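Local coordinates for Lmo1076 protein (Listeria monocytogenes serovar 1/2a, PDB 3FI7) that acts as the catalytic domain of Auto, a secreted N-acetylglucosaminidase of family GH73 that hydrolyses the glycan strands of peptidoglycan and is held in check by autoinhibition, at residues Thr172-Ser175 with Leu179-Tyr182; Thr39-Leu44 with Val54-Ala59; Ser68-Ala73 with Lys88-Lys93; Thr94-Asp99 with Tyr104-Asn109; Glu121-Lys126 with Gly158-Asp163. All coordinates share one frame; numbering follows the deposited sequence.

Interaction 1 (Thr172-Ser175 with Leu179-Tyr182); sequences TLIS and LTQY
I174 holds its CG1 anti to its own carbonyl carbon (chi1 -72°), which leaves CG2 anti to the backbone N, and from this one residue the two branches reach two different neighbours: CG1 turns to L179 and CG2 to T180. L179 answers with CG likewise anti to its carbonyl carbon (chi1 -59°), so that CB, CG and CD1 lie along the backbone of helix 166-176 as it runs out. The CG1 of I174 stands 4.1 Å from the CD1 of L179, the two side chains crossing at about a right angle. The same CD1 also comes 3.9 Å from the backbone O of L173. Farther out, the CG2 methyls of I174 and T180 meet at 3.9 Å. One backbone hydrogen bond joins the two segments. The N of L179 donates to the O of I174 at 2.8 Å, in the carbonyl plane and nearly straight at the hydrogen (163°), spanning one residue more than an alpha-helical turn. A second donor reaches that oxygen: water 1 gives a hydrogen to the O of I174 at 3.3 Å, while accepting one from the OG1 of T180 at 2.6 Å. Around the pair, Y149 touches I174 and T180, and I34 and S53 touch L179, placing the C-terminal turn against three other helices. As an example of how a helix is finished, the contact has a late carbonyl held by one short direct bond and one longer water bond, with leucine, isoleucine and threonine methyls in contact alongside it; chemically, the chain's last 3-10 turn is both tied and packed to the helix it follows.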
# COMPACT_ATOMS: atom_id res chain seq x y z
N THR A 172 8.70 8.95 -2.05
CA THR A 172 9.36 9.25 -0.79
C THR A 172 9.26 8.06 0.17
O THR A 172 10.23 7.71 0.84
CB THR A 172 8.81 10.53 -0.14
OG1 THR A 172 9.01 11.64 -1.02
CG2 THR A 172 9.52 10.81 1.19
N LEU A 173 8.09 7.43 0.23
CA LEU A 173 7.93 6.22 1.04
C LEU A 173 8.87 5.13 0.53
O LEU A 173 9.56 4.48 1.30
CB LEU A 173 6.50 5.72 0.99
CG LEU A 173 5.49 6.52 1.81
CD1 LEU A 173 4.10 6.40 1.21
CD2 LEU A 173 5.50 6.00 3.22
N ILE A 174 8.89 4.94 -0.78
CA ILE A 174 9.70 3.90 -1.38
C ILE A 174 11.19 4.05 -1.07
O ILE A 174 11.82 3.09 -0.63
CB ILE A 174 9.44 3.79 -2.90
CG1 ILE A 174 8.06 3.17 -3.13
CG2 ILE A 174 10.54 2.98 -3.57
CD1 ILE A 174 7.57 3.28 -4.58
N SER A 175 11.76 5.24 -1.27
CA SER A 175 13.18 5.39 -0.94
C SER A 175 13.47 5.45 0.56
O SER A 175 14.50 4.97 1.01
CB SER A 175 13.80 6.60 -1.64
OG SER A 175 13.26 7.80 -1.13
N LEU A 179 11.86 0.32 -0.20
CA LEU A 179 10.85 -0.65 -0.60
C LEU A 179 11.22 -1.42 -1.87
O LEU A 179 10.62 -2.45 -2.17
CB LEU A 179 9.47 -0.01 -0.70
CG LEU A 179 8.98 0.63 0.61
CD1 LEU A 179 7.58 1.23 0.44
CD2 LEU A 179 9.01 -0.39 1.75
N THR A 180 12.22 -0.94 -2.62
CA THR A 180 12.65 -1.67 -3.81
C THR A 180 13.30 -3.02 -3.49
O THR A 180 13.42 -3.87 -4.37
CB THR A 180 13.59 -0.84 -4.72
OG1 THR A 180 14.67 -0.32 -3.95
CG2 THR A 180 12.83 0.32 -5.36
N GLN A 181 13.70 -3.23 -2.24
CA GLN A 181 14.25 -4.52 -1.83
C GLN A 181 13.26 -5.64 -2.14
O GLN A 181 13.65 -6.79 -2.35
CB GLN A 181 14.59 -4.53 -0.33
CG GLN A 181 13.37 -4.69 0.60
CD GLN A 181 13.72 -4.52 2.07
OE1 GLN A 181 14.01 -5.50 2.77
NE2 GLN A 181 13.72 -3.27 2.54
N TYR A 182 11.98 -5.30 -2.18
CA TYR A 182 10.93 -6.29 -2.39
C TYR A 182 10.63 -6.52 -3.88
O TYR A 182 9.91 -7.45 -4.21
CB TYR A 182 9.65 -5.88 -1.65
CG TYR A 182 9.84 -5.68 -0.16
CD1 TYR A 182 10.12 -6.76 0.68
CD2 TYR A 182 9.76 -4.41 0.40
CE1 TYR A 182 10.31 -6.58 2.05
CE2 TYR A 182 9.97 -4.22 1.77
CZ TYR A 182 10.23 -5.30 2.59
OH TYR A 182 10.43 -5.11 3.93
O HOH W 1 14.16 1.78 -2.47

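Interaction 2 (Thr39-Leu44 with Val54-Ala59); sequences TQAMDL and VMIAQA
Apolar contact is the whole of the direct chemistry here, and it converges on a single methyl group: the CB of A41 meets the CG1 of I56 at 3.7 Å and the SD of M55 at 3.9 Å. The CD1 of I56 lies almost as near, at 4.0 Å from the same CB. M55 arrives by an extended chain, CG anti to the backbone N (chi1 179°) and chi2 extended as well, which carries its sulfur to both the CB and the CA of A41; the bend at chi3 then turns CE aside, to N123 and A124. In I56, CG1 lies anti to the carbonyl carbon, and with CD1 beyond it this branch brings the end of the side chain against the CB of A41. Because A41 has so little bulk, the backbones come close, with A41 CA and M55 CA 6.7 Å apart. No hydrogen bond crosses the interface; backbone bonds stay inside each helix, as in L44 N to Q40 O and A59 N to M55 O. Further hydrophobic cover comes from I34 and I37 over I56. The contact joins the consecutive helices 29-47 and 52-63 across the short 48-51 connection, in the buried helical body of a GH73 domain whose family belongs to the lysozyme clan.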
# COMPACT_ATOMS: atom_id res chain seq x y z
N THR A 39 5.35 -9.79 2.44
CA THR A 39 5.29 -11.15 1.89
C THR A 39 4.12 -11.32 0.92
O THR A 39 4.30 -11.80 -0.20
CB THR A 39 5.15 -12.20 3.00
OG1 THR A 39 6.15 -11.97 3.99
CG2 THR A 39 5.29 -13.62 2.41
N GLN A 40 2.94 -10.91 1.35
CA GLN A 40 1.74 -11.01 0.52
C GLN A 40 1.84 -10.08 -0.68
O GLN A 40 1.37 -10.41 -1.76
CB GLN A 40 0.48 -10.71 1.33
CG GLN A 40 0.18 -11.75 2.41
CD GLN A 40 -0.61 -11.19 3.60
OE1 GLN A 40 -0.32 -10.09 4.12
NE2 GLN A 40 -1.60 -11.96 4.05
N ALA A 41 2.47 -8.93 -0.50
CA ALA A 41 2.62 -8.00 -1.61
C ALA A 41 3.54 -8.58 -2.68
O ALA A 41 3.28 -8.43 -3.88
CB ALA A 41 3.14 -6.64 -1.13
N MET A 42 4.62 -9.24 -2.27
CA MET A 42 5.53 -9.85 -3.23
C MET A 42 4.82 -10.95 -4.03
O MET A 42 4.96 -11.04 -5.25
CB MET A 42 6.80 -10.40 -2.55
CG MET A 42 7.83 -9.32 -2.17
SD MET A 42 9.38 -9.95 -1.45
CE MET A 42 8.84 -10.48 0.18
N ASP A 43 4.04 -11.78 -3.34
CA ASP A 43 3.31 -12.86 -4.00
C ASP A 43 2.27 -12.34 -4.98
O ASP A 43 2.21 -12.78 -6.11
CB ASP A 43 2.64 -13.77 -2.97
CG ASP A 43 3.63 -14.41 -2.03
OD1 ASP A 43 4.83 -14.43 -2.38
OD2 ASP A 43 3.21 -14.91 -0.96
N LEU A 44 1.44 -11.40 -4.53
CA LEU A 44 0.37 -10.90 -5.38
C LEU A 44 0.91 -10.12 -6.56
O LEU A 44 0.38 -10.21 -7.66
CB LEU A 44 -0.58 -10.03 -4.57
CG LEU A 44 -1.40 -10.77 -3.53
CD1 LEU A 44 -1.93 -9.78 -2.51
CD2 LEU A 44 -2.53 -11.58 -4.21
N VAL A 54 5.50 -0.41 -4.97
CA VAL A 54 4.44 0.55 -5.20
C VAL A 54 3.17 0.15 -4.42
O VAL A 54 2.48 1.01 -3.87
CB VAL A 54 4.15 0.69 -6.71
CG1 VAL A 54 2.90 1.53 -6.97
CG2 VAL A 54 5.37 1.30 -7.41
N MET A 55 2.90 -1.14 -4.36
CA MET A 55 1.76 -1.64 -3.59
C MET A 55 1.91 -1.38 -2.08
O MET A 55 0.96 -0.97 -1.41
CB MET A 55 1.54 -3.13 -3.82
CG MET A 55 0.37 -3.69 -3.02
SD MET A 55 0.10 -5.47 -3.22
CE MET A 55 -0.90 -5.50 -4.70
N ILE A 56 3.10 -1.63 -1.56
CA ILE A 56 3.35 -1.44 -0.14
C ILE A 56 3.26 0.05 0.19
O ILE A 56 2.66 0.43 1.18
CB ILE A 56 4.72 -2.02 0.29
CG1 ILE A 56 4.71 -3.54 0.14
CG2 ILE A 56 5.05 -1.62 1.71
CD1 ILE A 56 6.10 -4.15 -0.00
N ALA A 57 3.85 0.89 -0.66
CA ALA A 57 3.77 2.34 -0.45
C ALA A 57 2.33 2.83 -0.51
O ALA A 57 1.91 3.65 0.31
CB ALA A 57 4.62 3.07 -1.47
N GLN A 58 1.55 2.33 -1.47
CA GLN A 58 0.14 2.69 -1.55
C GLN A 58 -0.61 2.27 -0.30
O GLN A 58 -1.41 3.04 0.23
CB GLN A 58 -0.53 2.08 -2.78
CG GLN A 58 -0.39 2.91 -4.03
CD GLN A 58 -1.44 2.57 -5.06
OE1 GLN A 58 -1.42 1.48 -5.64
NE2 GLN A 58 -2.37 3.49 -5.30
N ALA A 59 -0.35 1.05 0.17
CA ALA A 59 -1.06 0.55 1.35
C ALA A 59 -0.77 1.41 2.56
O ALA A 59 -1.68 1.70 3.33
CB ALA A 59 -0.72 -0.89 1.63

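Interaction 3 (Ser68-Ala73 with Lys88-Lys93); sequences SELGKA and KSVTMK
The first strand of the beta hairpin, 89-98, is covered at its outset by the loop that follows helix 52-63, and L70 is the residue that bridges them, reaching V90 and M92. Its CD1 methyl does the touching: it lies 4.2 Å from the CG1 of V90 and 4.0 Å from the CG of M92. The sulfur of M92 is modelled nearer still, 3.4 Å from the CD1 of L70, but the leucine's torsions lie off the preferred values, and the exact placement is doubtful. M92 reaches across with CG between its backbone N and carbonyl carbon (chi1 75°) and then bends at the sulfur, which sends CE back to the CB of E69 at 4.3 Å. Strand residues V90 and M92 thus present a two-pronged apolar surface to the loop. The loop is braced from within: G71 N donates to the OG of S68 at 3.1 Å, and K72 N to the O of S68 at 3.2 Å. F110 of the partner strand also touches L70, and N75 touches V90. The bond from G71 N makes S68 the start of an ST motif, which lies in the loop whose L70 packs on strand 89-98, at the surface where that loop meets the hairpin of the GH73 domain.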
# COMPACT_ATOMS: atom_id res chain seq x y z
N SER A 68 -5.97 3.54 10.17
CA SER A 68 -7.31 4.08 9.94
C SER A 68 -8.36 3.08 10.43
O SER A 68 -8.07 1.88 10.54
CB SER A 68 -7.53 4.43 8.47
OG SER A 68 -7.78 3.26 7.72
N GLU A 69 -9.56 3.55 10.72
CA GLU A 69 -10.60 2.69 11.28
C GLU A 69 -10.99 1.56 10.33
O GLU A 69 -11.31 0.45 10.75
CB GLU A 69 -11.82 3.51 11.68
CG GLU A 69 -12.37 3.16 13.06
CD GLU A 69 -11.40 3.52 14.18
OE1 GLU A 69 -11.31 2.76 15.17
OE2 GLU A 69 -10.72 4.56 14.06
N LEU A 70 -10.93 1.84 9.03
CA LEU A 70 -11.17 0.84 8.00
C LEU A 70 -10.01 -0.14 7.85
O LEU A 70 -10.22 -1.33 7.58
CB LEU A 70 -11.42 1.54 6.66
CG LEU A 70 -12.84 1.57 6.11
CD1 LEU A 70 -13.85 1.54 7.23
CD2 LEU A 70 -13.04 2.81 5.24
N GLY A 71 -8.79 0.35 8.02
CA GLY A 71 -7.61 -0.45 7.77
C GLY A 71 -7.36 -1.53 8.81
O GLY A 71 -6.96 -2.64 8.47
N LYS A 72 -7.59 -1.22 10.08
CA LYS A 72 -7.31 -2.21 11.11
C LYS A 72 -8.42 -3.23 11.24
O LYS A 72 -9.47 -3.11 10.61
CB LYS A 72 -6.99 -1.54 12.45
CG LYS A 72 -7.94 -0.45 12.87
CD LYS A 72 -7.36 0.33 14.05
CE LYS A 72 -8.40 1.22 14.70
NZ LYS A 72 -7.81 2.06 15.78
N ALA A 73 -8.18 -4.27 12.03
CA ALA A 73 -9.19 -5.29 12.27
C ALA A 73 -10.43 -4.66 12.91
O ALA A 73 -10.32 -3.68 13.65
CB ALA A 73 -8.63 -6.38 13.16
N LYS A 88 -19.80 -9.05 2.44
CA LYS A 88 -19.47 -8.44 3.72
C LYS A 88 -19.12 -6.96 3.59
O LYS A 88 -18.43 -6.55 2.66
CB LYS A 88 -18.32 -9.20 4.40
CG LYS A 88 -18.52 -10.71 4.45
CD LYS A 88 -19.66 -11.11 5.38
CE LYS A 88 -19.30 -10.86 6.84
NZ LYS A 88 -18.17 -11.71 7.31
N SER A 89 -19.61 -6.15 4.52
CA SER A 89 -19.32 -4.73 4.51
C SER A 89 -19.42 -4.11 5.90
O SER A 89 -19.83 -4.75 6.86
CB SER A 89 -20.24 -3.99 3.54
OG SER A 89 -21.43 -3.60 4.20
N VAL A 90 -19.02 -2.84 5.99
CA VAL A 90 -19.14 -2.08 7.22
C VAL A 90 -19.53 -0.66 6.86
O VAL A 90 -19.05 -0.11 5.87
CB VAL A 90 -17.83 -2.10 8.05
CG1 VAL A 90 -16.65 -1.54 7.23
CG2 VAL A 90 -18.01 -1.31 9.34
N THR A 91 -20.44 -0.09 7.63
CA THR A 91 -20.92 1.25 7.35
C THR A 91 -20.16 2.22 8.24
O THR A 91 -19.90 1.94 9.41
CB THR A 91 -22.43 1.37 7.63
OG1 THR A 91 -23.13 0.35 6.91
CG2 THR A 91 -22.97 2.72 7.20
N MET A 92 -19.76 3.36 7.68
CA MET A 92 -19.25 4.44 8.51
C MET A 92 -19.32 5.78 7.80
O MET A 92 -19.45 5.86 6.58
CB MET A 92 -17.85 4.14 9.07
CG MET A 92 -16.69 4.25 8.10
SD MET A 92 -15.09 4.13 8.96
CE MET A 92 -15.09 5.63 9.93
N LYS A 93 -19.27 6.85 8.60
CA LYS A 93 -19.32 8.19 8.07
C LYS A 93 -18.06 8.43 7.25
O LYS A 93 -16.99 7.92 7.57
CB LYS A 93 -19.40 9.21 9.21
CG LYS A 93 -20.75 9.32 9.88
CD LYS A 93 -21.65 10.32 9.18
CE LYS A 93 -22.84 10.72 10.04
NZ LYS A 93 -23.67 11.77 9.39

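Interaction 4 (Thr94-Asp99 with Tyr104-Asn109); sequences TWEYSD and YQINAN
The indole of W95, on the first strand of an antiparallel beta hairpin (strands 89-98 and 104-111), carries Q105 over one face, with the CG of Q105 3.7 Å from the centroid of the six-membered ring and 12° off its normal, a CH-pi contact; the N of Y104 lies at the indole's edge. The amide of Q105 stands nearly upright to that ring, 87° between planes. On the Y104 ring it is the CB of E96 that sits over one face, 4.0 Å from the centroid, while the N of S98 lies at the edge, near the plane. W95 and Q105 occupy one face of the hairpin, and T94, E96, Y104 and I106 the other. The CG of Y104 sits between its backbone N and carbonyl carbon (chi1 64°), which lays the ring across E96. Beyond it, the CG of E96 meets the CG2 of I106 at 3.6 Å, and the carboxylate is carried off to a salt bridge with K82; K101 adds a cation-pi contact to Y104. T94 and I106 form one hydrogen-bonded pair. In the other, E96 N donates to Y104 O at 2.8 Å and Y104 N returns the bond to E96 O at 2.9 Å.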
# COMPACT_ATOMS: atom_id res chain seq x y z
N THR A 94 -18.19 9.22 6.19
CA THR A 94 -17.06 9.59 5.37
C THR A 94 -17.29 11.00 4.82
O THR A 94 -18.44 11.45 4.72
CB THR A 94 -16.84 8.57 4.22
OG1 THR A 94 -15.63 8.89 3.51
CG2 THR A 94 -18.01 8.59 3.24
N TRP A 95 -16.22 11.71 4.49
CA TRP A 95 -16.33 13.04 3.90
C TRP A 95 -16.56 13.01 2.39
O TRP A 95 -15.94 12.23 1.67
CB TRP A 95 -15.08 13.87 4.19
CG TRP A 95 -14.98 14.34 5.60
CD1 TRP A 95 -14.15 13.85 6.58
CD2 TRP A 95 -15.72 15.41 6.20
NE1 TRP A 95 -14.33 14.55 7.75
CE2 TRP A 95 -15.29 15.51 7.54
CE3 TRP A 95 -16.70 16.29 5.74
CZ2 TRP A 95 -15.81 16.46 8.42
CZ3 TRP A 95 -17.23 17.22 6.61
CH2 TRP A 95 -16.78 17.30 7.94
N GLU A 96 -17.46 13.86 1.91
CA GLU A 96 -17.68 14.04 0.48
C GLU A 96 -17.66 15.53 0.18
O GLU A 96 -17.91 16.34 1.07
CB GLU A 96 -19.02 13.46 0.05
CG GLU A 96 -19.24 12.00 0.42
CD GLU A 96 -18.42 11.04 -0.43
OE1 GLU A 96 -17.61 11.51 -1.26
OE2 GLU A 96 -18.59 9.81 -0.26
N TYR A 97 -17.35 15.90 -1.06
CA TYR A 97 -17.39 17.31 -1.43
C TYR A 97 -18.22 17.53 -2.69
O TYR A 97 -18.22 16.71 -3.60
CB TYR A 97 -15.99 17.89 -1.62
CG TYR A 97 -16.02 19.36 -1.99
CD1 TYR A 97 -16.04 19.77 -3.32
CD2 TYR A 97 -16.06 20.34 -1.00
CE1 TYR A 97 -16.09 21.11 -3.65
CE2 TYR A 97 -16.11 21.68 -1.32
CZ TYR A 97 -16.12 22.07 -2.65
OH TYR A 97 -16.18 23.40 -2.97
N SER A 98 -18.92 18.66 -2.74
CA SER A 98 -19.57 19.09 -3.96
C SER A 98 -19.55 20.61 -3.98
O SER A 98 -19.67 21.24 -2.93
CB SER A 98 -21.01 18.57 -4.03
OG SER A 98 -21.88 19.39 -3.27
N ASP A 99 -19.38 21.19 -5.16
CA ASP A 99 -19.42 22.64 -5.28
C ASP A 99 -20.74 23.12 -4.69
O ASP A 99 -20.82 24.22 -4.13
CB ASP A 99 -19.31 23.04 -6.76
CG ASP A 99 -19.02 24.52 -6.94
OD1 ASP A 99 -19.52 25.11 -7.92
OD2 ASP A 99 -18.28 25.09 -6.10
N TYR A 104 -19.21 17.75 3.29
CA TYR A 104 -20.27 17.21 4.12
C TYR A 104 -20.03 15.74 4.43
O TYR A 104 -19.31 15.05 3.71
CB TYR A 104 -21.64 17.40 3.47
CG TYR A 104 -21.80 16.65 2.17
CD1 TYR A 104 -22.48 15.44 2.13
CD2 TYR A 104 -21.28 17.15 0.99
CE1 TYR A 104 -22.64 14.76 0.94
CE2 TYR A 104 -21.44 16.48 -0.21
CZ TYR A 104 -22.12 15.28 -0.23
OH TYR A 104 -22.27 14.59 -1.41
N GLN A 105 -20.63 15.27 5.52
CA GLN A 105 -20.47 13.89 5.92
C GLN A 105 -21.62 13.06 5.41
O GLN A 105 -22.69 13.57 5.12
CB GLN A 105 -20.40 13.76 7.44
CG GLN A 105 -19.31 14.57 8.08
CD GLN A 105 -19.30 14.39 9.58
OE1 GLN A 105 -20.05 13.58 10.12
NE2 GLN A 105 -18.43 15.13 10.25
N ILE A 106 -21.39 11.76 5.29
CA ILE A 106 -22.41 10.85 4.82
C ILE A 106 -21.99 9.44 5.19
O ILE A 106 -20.80 9.14 5.31
CB ILE A 106 -22.61 10.97 3.30
CG1 ILE A 106 -24.01 10.49 2.90
CG2 ILE A 106 -21.54 10.20 2.54
CD1 ILE A 106 -24.41 10.89 1.50
N ASN A 107 -22.98 8.58 5.41
CA ASN A 107 -22.70 7.17 5.63
C ASN A 107 -22.43 6.48 4.31
O ASN A 107 -23.09 6.76 3.31
CB ASN A 107 -23.88 6.50 6.34
CG ASN A 107 -23.80 6.63 7.84
OD1 ASN A 107 -22.78 6.31 8.44
ND2 ASN A 107 -24.88 7.10 8.45
N ALA A 108 -21.44 5.60 4.30
CA ALA A 108 -21.19 4.78 3.13
C ALA A 108 -20.89 3.35 3.56
O ALA A 108 -20.57 3.09 4.72
CB ALA A 108 -20.04 5.36 2.30
N ASN A 109 -21.02 2.42 2.62
CA ASN A 109 -20.66 1.04 2.87
C ASN A 109 -19.27 0.76 2.33
O ASN A 109 -18.98 1.07 1.17
CB ASN A 109 -21.67 0.08 2.24
CG ASN A 109 -23.04 0.18 2.88
OD1 ASN A 109 -23.17 0.18 4.10
ND2 ASN A 109 -24.07 0.26 2.05

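Interaction 5 (Glu121-Lys126 with Gly158-Asp163); sequences EDNAKK and GRYATD
Y160 leaves its backbone with CG anti to the N (chi1 -173°), and beyond CB and CG the ring's far end reaches helix 116-129, where its first direct partners appear at CE2. This carbon lies 4.1 Å from the NZ of K126 and 4.1 Å from the ND2 of N123. At the tip, the OH accepts a hydrogen from water 2 at 2.8 Å, and the same water accepts from the ND2 of N123 at 2.8 Å. That amide nitrogen also bonds to the OE1 of Q58, so N123 ties water and helix 52-63 together. K126 runs fully extended, crossing the tyrosine at about a right angle, and its NZ donates to water 3 at 2.8 Å; this water gives a hydrogen to the backbone O of Y160 at 3.0 Å and sits over the centre of one ring face. Two waters therefore fasten one aromatic residue at its hydroxyl and at its carbonyl, where direct bonds across the contact are lacking. F79, Q58 and E62 also touch the Y160 side chain. A solvent-bridged seam of this kind joins helix 116-129 to the loop between helices 149-156 and 166-176 in the helical part of this lysozyme-like GH73 domain.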
# COMPACT_ATOMS: atom_id res chain seq x y z
N GLU A 121 -5.07 -7.83 -2.56
CA GLU A 121 -5.43 -8.46 -3.83
C GLU A 121 -6.42 -7.60 -4.63
O GLU A 121 -6.31 -7.51 -5.86
CB GLU A 121 -5.97 -9.88 -3.63
CG GLU A 121 -6.33 -10.57 -4.94
CD GLU A 121 -6.15 -12.08 -4.88
OE1 GLU A 121 -6.17 -12.65 -3.77
OE2 GLU A 121 -6.00 -12.70 -5.96
N ASP A 122 -7.36 -6.96 -3.94
CA ASP A 122 -8.27 -6.03 -4.60
C ASP A 122 -7.53 -4.89 -5.28
O ASP A 122 -7.88 -4.51 -6.40
CB ASP A 122 -9.32 -5.47 -3.63
CG ASP A 122 -10.72 -6.04 -3.89
OD1 ASP A 122 -11.71 -5.35 -3.53
OD2 ASP A 122 -10.84 -7.16 -4.45
N ASN A 123 -6.51 -4.35 -4.61
CA ASN A 123 -5.69 -3.29 -5.19
C ASN A 123 -4.98 -3.80 -6.44
O ASN A 123 -4.92 -3.10 -7.46
CB ASN A 123 -4.69 -2.74 -4.16
CG ASN A 123 -3.59 -1.88 -4.79
OD1 ASN A 123 -2.48 -2.36 -5.04
ND2 ASN A 123 -3.88 -0.61 -5.03
N ALA A 124 -4.46 -5.02 -6.37
CA ALA A 124 -3.78 -5.62 -7.52
C ALA A 124 -4.74 -5.84 -8.69
O ALA A 124 -4.40 -5.58 -9.84
CB ALA A 124 -3.13 -6.94 -7.12
N LYS A 125 -5.94 -6.32 -8.38
CA LYS A 125 -6.95 -6.53 -9.41
C LYS A 125 -7.34 -5.20 -10.05
O LYS A 125 -7.46 -5.09 -11.27
CB LYS A 125 -8.19 -7.19 -8.82
CG LYS A 125 -8.06 -8.69 -8.58
CD LYS A 125 -9.30 -9.17 -7.84
CE LYS A 125 -9.42 -10.68 -7.82
NZ LYS A 125 -10.66 -11.07 -7.08
N LYS A 126 -7.52 -4.18 -9.21
CA LYS A 126 -7.85 -2.85 -9.68
C LYS A 126 -6.83 -2.34 -10.71
O LYS A 126 -7.20 -1.91 -11.80
CB LYS A 126 -7.96 -1.89 -8.49
CG LYS A 126 -8.57 -0.53 -8.81
CD LYS A 126 -8.84 0.24 -7.51
CE LYS A 126 -9.52 1.58 -7.78
NZ LYS A 126 -9.79 2.34 -6.52
N GLY A 158 -2.90 11.39 -10.75
CA GLY A 158 -3.94 11.86 -11.64
C GLY A 158 -4.91 10.76 -12.06
O GLY A 158 -5.98 11.04 -12.60
N ARG A 159 -4.55 9.50 -11.83
CA ARG A 159 -5.45 8.41 -12.19
C ARG A 159 -6.03 7.71 -10.98
O ARG A 159 -7.24 7.59 -10.86
CB ARG A 159 -4.77 7.42 -13.14
CG ARG A 159 -4.52 7.99 -14.52
CD ARG A 159 -3.88 6.99 -15.48
NE ARG A 159 -3.51 7.65 -16.73
CZ ARG A 159 -2.41 8.38 -16.90
NH1 ARG A 159 -2.16 8.94 -18.07
NH2 ARG A 159 -1.56 8.53 -15.89
N TYR A 160 -5.17 7.24 -10.08
CA TYR A 160 -5.63 6.56 -8.88
C TYR A 160 -6.23 7.58 -7.91
O TYR A 160 -7.23 7.32 -7.25
CB TYR A 160 -4.48 5.79 -8.22
CG TYR A 160 -4.95 4.93 -7.07
CD1 TYR A 160 -5.04 5.46 -5.78
CD2 TYR A 160 -5.32 3.61 -7.27
CE1 TYR A 160 -5.48 4.68 -4.72
CE2 TYR A 160 -5.76 2.83 -6.22
CZ TYR A 160 -5.84 3.37 -4.95
OH TYR A 160 -6.28 2.59 -3.90
N ALA A 161 -5.61 8.75 -7.84
CA ALA A 161 -6.08 9.80 -6.95
C ALA A 161 -5.85 11.14 -7.62
O ALA A 161 -4.89 11.31 -8.38
CB ALA A 161 -5.32 9.75 -5.62
N THR A 162 -6.72 12.09 -7.34
CA THR A 162 -6.48 13.48 -7.72
C THR A 162 -5.65 14.11 -6.61
O THR A 162 -6.13 14.31 -5.49
CB THR A 162 -7.79 14.24 -7.90
OG1 THR A 162 -8.63 13.52 -8.80
CG2 THR A 162 -7.51 15.62 -8.47
N ASP A 163 -4.39 14.39 -6.92
CA ASP A 163 -3.41 14.83 -5.93
C ASP A 163 -2.13 14.98 -6.72
O ASP A 163 -1.52 13.99 -7.12
CB ASP A 163 -3.26 13.79 -4.81
CG ASP A 163 -2.14 14.12 -3.81
OD1 ASP A 163 -1.30 15.01 -4.10
OD2 ASP A 163 -2.08 13.49 -2.72
O HOH W 2 -6.59 -0.12 -4.48
O HOH W 3 -9.12 4.96 -7.08

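Overall arrangement
Taken together, the five contacts grade from core to surface. Interaction 2 is buried and wholly apolar; interactions 1 and 5, both partly buried, flank it and touch it, at centres about 11 Å and 13 Å away. I174 packs on A57 in one direction, and in the other M55 reaches N123 and A124, so helix 52-63 is common ground for all three. Their chemistry becomes more polar outward, with water entering both flanking contacts. Interactions 3 and 4 lie on the surface and share strand 89-98, linked by T91 with N109 and M92 with A108; interaction 3 relies on methyl and sulfur contacts, interaction 4 on backbone pairing and aromatic faces.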